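PDB 4QD8: putative esterase PA1618 from Pseudomonas aeruginosa, which probably hydrolyses acyl-CoA thioesters, possibly including 1,4-dihydroxy-2-naphthoyl-CoA, and binds phenacyl-CoA. Local coordinates for residues A[3-17]-A[65-77]. Sequence-based numbering, arbitrary orientation.
Sequences LWRQTPDLEQLNASQ and SLGSMASYLCVDT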
# COMPACT_ATOMS: atom_id res chain seq x y z
N LEU A 3 23.70 -9.01 7.48
CA LEU A 3 22.88 -7.88 7.08
C LEU A 3 23.34 -6.66 7.86
O LEU A 3 23.32 -5.53 7.37
CB LEU A 3 21.43 -8.17 7.48
CG LEU A 3 20.24 -7.89 6.57
CD1 LEU A 3 18.96 -8.15 7.36
CD2 LEU A 3 20.27 -6.50 6.05
N TRP A 4 23.74 -6.91 9.10
CA TRP A 4 23.84 -5.86 10.09
C TRP A 4 25.15 -5.09 10.05
O TRP A 4 26.20 -5.67 9.75
CB TRP A 4 23.66 -6.46 11.49
CG TRP A 4 22.50 -7.39 11.55
CD1 TRP A 4 22.52 -8.74 11.79
CD2 TRP A 4 21.13 -7.04 11.36
NE1 TRP A 4 21.25 -9.25 11.75
CE2 TRP A 4 20.37 -8.22 11.49
CE3 TRP A 4 20.46 -5.84 11.08
CZ2 TRP A 4 18.98 -8.24 11.36
CZ3 TRP A 4 19.09 -5.85 10.94
CH2 TRP A 4 18.36 -7.05 11.09
N ARG A 5 25.07 -3.79 10.34
CA ARG A 5 26.27 -3.00 10.61
C ARG A 5 26.56 -3.08 12.10
O ARG A 5 27.61 -3.57 12.51
CB ARG A 5 26.07 -1.55 10.20
CG ARG A 5 27.33 -0.70 10.32
CD ARG A 5 27.04 0.67 9.80
NE ARG A 5 28.24 1.47 9.55
CZ ARG A 5 28.78 2.31 10.43
NH1 ARG A 5 28.24 2.45 11.64
NH2 ARG A 5 29.85 3.01 10.11
N GLN A 6 25.62 -2.59 12.90
CA GLN A 6 25.68 -2.83 14.33
C GLN A 6 25.11 -4.21 14.67
O GLN A 6 23.97 -4.52 14.32
CB GLN A 6 24.93 -1.76 15.11
CG GLN A 6 24.64 -2.18 16.54
CD GLN A 6 24.93 -1.10 17.56
OE1 GLN A 6 25.99 -1.10 18.19
NE2 GLN A 6 23.98 -0.18 17.74
N THR A 7 25.92 -5.03 15.34
CA THR A 7 25.47 -6.35 15.78
C THR A 7 24.29 -6.19 16.74
O THR A 7 24.37 -5.44 17.70
CB THR A 7 26.60 -7.11 16.48
OG1 THR A 7 27.62 -7.41 15.52
CG2 THR A 7 26.09 -8.41 17.06
N PRO A 8 23.17 -6.89 16.46
CA PRO A 8 22.02 -6.69 17.35
C PRO A 8 22.33 -7.15 18.77
O PRO A 8 22.92 -8.21 18.97
CB PRO A 8 20.94 -7.60 16.73
CG PRO A 8 21.37 -7.80 15.29
CD PRO A 8 22.88 -7.82 15.36
N ASP A 9 21.94 -6.33 19.74
CA ASP A 9 22.02 -6.72 21.14
C ASP A 9 20.63 -6.52 21.73
O ASP A 9 20.17 -5.39 21.90
CB ASP A 9 23.06 -5.89 21.87
CG ASP A 9 23.10 -6.21 23.35
OD1 ASP A 9 22.31 -5.60 24.10
OD2 ASP A 9 23.91 -7.08 23.75
N LEU A 10 19.97 -7.64 22.02
CA LEU A 10 18.54 -7.64 22.37
C LEU A 10 18.25 -6.81 23.61
O LEU A 10 17.22 -6.14 23.69
CB LEU A 10 18.04 -9.07 22.52
CG LEU A 10 18.16 -9.96 21.27
CD1 LEU A 10 17.78 -11.40 21.55
CD2 LEU A 10 17.32 -9.43 20.13
N GLU A 11 19.17 -6.81 24.57
CA GLU A 11 18.96 -6.03 25.79
C GLU A 11 18.88 -4.54 25.50
O GLU A 11 18.00 -3.85 26.01
CB GLU A 11 20.08 -6.29 26.81
CG GLU A 11 19.72 -5.85 28.22
CD GLU A 11 18.80 -6.84 28.90
OE1 GLU A 11 18.12 -6.48 29.88
OE2 GLU A 11 18.76 -8.00 28.46
N GLN A 12 19.81 -4.05 24.67
CA GLN A 12 19.84 -2.65 24.31
C GLN A 12 18.60 -2.28 23.50
O GLN A 12 18.00 -1.22 23.71
CB GLN A 12 21.09 -2.34 23.46
CG GLN A 12 22.42 -2.43 24.19
CD GLN A 12 23.60 -2.31 23.24
OE1 GLN A 12 23.59 -2.89 22.15
NE2 GLN A 12 24.61 -1.54 23.63
N LEU A 13 18.23 -3.16 22.57
CA LEU A 13 17.05 -2.90 21.75
C LEU A 13 15.83 -2.75 22.65
O LEU A 13 15.06 -1.79 22.54
CB LEU A 13 16.82 -4.01 20.71
CG LEU A 13 17.96 -4.29 19.72
CD1 LEU A 13 17.54 -5.33 18.71
CD2 LEU A 13 18.39 -3.02 19.03
N ASN A 14 15.67 -3.70 23.58
CA ASN A 14 14.57 -3.62 24.52
C ASN A 14 14.66 -2.44 25.46
O ASN A 14 13.70 -1.71 25.65
CB ASN A 14 14.44 -4.93 25.30
CG ASN A 14 13.86 -6.05 24.46
OD1 ASN A 14 12.93 -5.83 23.69
ND2 ASN A 14 14.43 -7.24 24.58
N ALA A 15 15.84 -2.24 26.05
CA ALA A 15 16.04 -1.11 26.94
C ALA A 15 15.77 0.24 26.26
O ALA A 15 15.28 1.17 26.89
CB ALA A 15 17.46 -1.13 27.54
N SER A 16 16.07 0.33 24.96
CA SER A 16 15.94 1.60 24.25
C SER A 16 14.49 2.05 24.10
O SER A 16 14.22 3.21 23.80
CB SER A 16 16.64 1.55 22.89
OG SER A 16 15.98 0.68 21.99
N GLN A 17 13.54 1.14 24.33
CA GLN A 17 12.13 1.44 24.16
C GLN A 17 11.49 2.14 25.35
O GLN A 17 10.31 2.48 25.32
CB GLN A 17 11.33 0.17 23.90
CG GLN A 17 11.70 -0.55 22.64
CD GLN A 17 10.75 -1.68 22.37
OE1 GLN A 17 10.04 -1.67 21.36
NE2 GLN A 17 10.70 -2.65 23.28
N SER A 65 8.02 -0.82 14.52
CA SER A 65 9.05 -0.86 15.55
C SER A 65 10.19 -1.76 15.11
O SER A 65 11.36 -1.41 15.23
CB SER A 65 8.51 -1.42 16.88
OG SER A 65 7.97 -0.39 17.69
N LEU A 66 9.82 -2.93 14.61
CA LEU A 66 10.77 -3.95 14.23
C LEU A 66 11.59 -3.49 13.04
O LEU A 66 12.81 -3.53 13.07
CB LEU A 66 10.04 -5.26 13.91
CG LEU A 66 10.91 -6.43 13.48
CD1 LEU A 66 12.01 -6.67 14.52
CD2 LEU A 66 10.06 -7.67 13.31
N GLY A 67 10.92 -3.04 11.98
CA GLY A 67 11.63 -2.59 10.80
C GLY A 67 12.47 -1.34 11.01
O GLY A 67 13.54 -1.22 10.42
N SER A 68 11.99 -0.42 11.84
CA SER A 68 12.76 0.80 12.10
C SER A 68 14.04 0.46 12.87
O SER A 68 15.10 1.03 12.60
CB SER A 68 11.94 1.82 12.87
OG SER A 68 10.82 2.22 12.10
N MET A 69 13.93 -0.47 13.81
CA MET A 69 15.10 -0.89 14.58
C MET A 69 16.07 -1.62 13.66
O MET A 69 17.29 -1.42 13.74
CB MET A 69 14.69 -1.79 15.74
CG MET A 69 15.83 -2.09 16.69
SD MET A 69 16.31 -0.60 17.59
CE MET A 69 14.93 -0.44 18.72
N ALA A 70 15.53 -2.47 12.79
CA ALA A 70 16.37 -3.14 11.80
C ALA A 70 17.14 -2.13 10.92
O ALA A 70 18.33 -2.32 10.67
CB ALA A 70 15.54 -4.07 10.95
N SER A 71 16.48 -1.06 10.48
CA SER A 71 17.16 -0.01 9.71
C SER A 71 18.26 0.67 10.51
O SER A 71 19.35 0.92 9.99
CB SER A 71 16.18 1.04 9.20
OG SER A 71 15.63 0.62 7.98
N TYR A 72 17.98 0.96 11.77
CA TYR A 72 18.98 1.56 12.63
C TYR A 72 20.24 0.72 12.78
O TYR A 72 21.34 1.26 12.90
CB TYR A 72 18.38 1.91 13.98
CG TYR A 72 17.95 3.35 14.01
CD1 TYR A 72 18.88 4.36 14.19
CD2 TYR A 72 16.62 3.69 13.80
CE1 TYR A 72 18.49 5.69 14.19
CE2 TYR A 72 16.22 5.01 13.81
CZ TYR A 72 17.16 6.01 14.01
OH TYR A 72 16.76 7.32 14.02
N LEU A 73 20.07 -0.60 12.73
CA LEU A 73 21.19 -1.53 12.87
C LEU A 73 21.95 -1.70 11.56
O LEU A 73 22.96 -2.39 11.51
CB LEU A 73 20.69 -2.90 13.34
CG LEU A 73 20.08 -2.97 14.74
CD1 LEU A 73 19.36 -4.27 14.95
CD2 LEU A 73 21.19 -2.80 15.78
N CYS A 74 21.45 -1.06 10.50
CA CYS A 74 22.06 -1.20 9.18
C CYS A 74 22.69 0.08 8.65
O CYS A 74 23.46 0.03 7.68
CB CYS A 74 21.03 -1.71 8.16
SG CYS A 74 20.53 -3.42 8.40
N VAL A 75 22.39 1.22 9.25
CA VAL A 75 23.01 2.46 8.79
C VAL A 75 24.18 2.90 9.65
O VAL A 75 24.37 2.42 10.77
CB VAL A 75 22.02 3.64 8.72
CG1 VAL A 75 20.89 3.32 7.78
CG2 VAL A 75 21.52 4.00 10.11
N ASP A 76 24.96 3.83 9.10
CA ASP A 76 25.98 4.54 9.84
C ASP A 76 25.29 5.61 10.67
O ASP A 76 24.95 6.68 10.17
CB ASP A 76 26.96 5.19 8.85
CG ASP A 76 28.05 5.99 9.54
OD1 ASP A 76 28.02 6.15 10.78
OD2 ASP A 76 28.95 6.47 8.82
N THR A 77 25.11 5.31 11.95
CA THR A 77 24.35 6.15 12.86
C THR A 77 25.06 7.44 13.26
O THR A 77 24.47 8.29 13.91
CB THR A 77 23.97 5.37 14.12
OG1 THR A 77 25.12 4.63 14.56
CG2 THR A 77 22.86 4.38 13.80
O HOH W 1 9.83 0.13 19.61
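W4, R5, Q6 and P8 gather round L73, which sits just past the end of helix 56-72. The L73 carbonyl oxygen accepts two backbone N-H groups of the N-terminal arm, R5 N at 2.8 Å and Q6 N at 3.0 Å. The branched leucine side chain suits this spot because each methyl finds its own apolar neighbour: CD2 meets Q6 CG (3.6 Å), while CD1 reaches the P8 ring. W4 lies beside the same residue, with L3 CB over the centre of one indole face and P8 CG toward the rim of the opposite one. The CE3 corner of that ring approaches L73 CB, and C74 SG comes in obliquely at 3.6 Å from W4 CE3, a cysteine sulfur-aromatic contact; A70 O lies at the ring edge. W4 NE1 is satisfied by D33 O.

The R5 chain leaves with chi1 near -174° and stays extended to NE, which carries its long, flat-ended side chain over D76, whose carboxylate offers a matching flat group of opposite charge. The two planes stack 14° apart, so the long salt bridge, R5 NH2 to D76 OD1 at 3.7 Å, rests on charge alone; S78 OG hydrogen-bonds the same carboxylate oxygen.

Further on, M69 bends at chi2 and chi3 to bring SD to L13 CD2 (3.5 Å) and CE to S16 OG, its flexible thioether fitting against helix 10-15. One water links Q17 OE1 to S65 OG, which also bonds H55 of the second subunit; Q17 NE2 donates to I27 O. The N-terminal arm and its short helix thus pack along the C-terminal half of the long central helix of a hotdog fold.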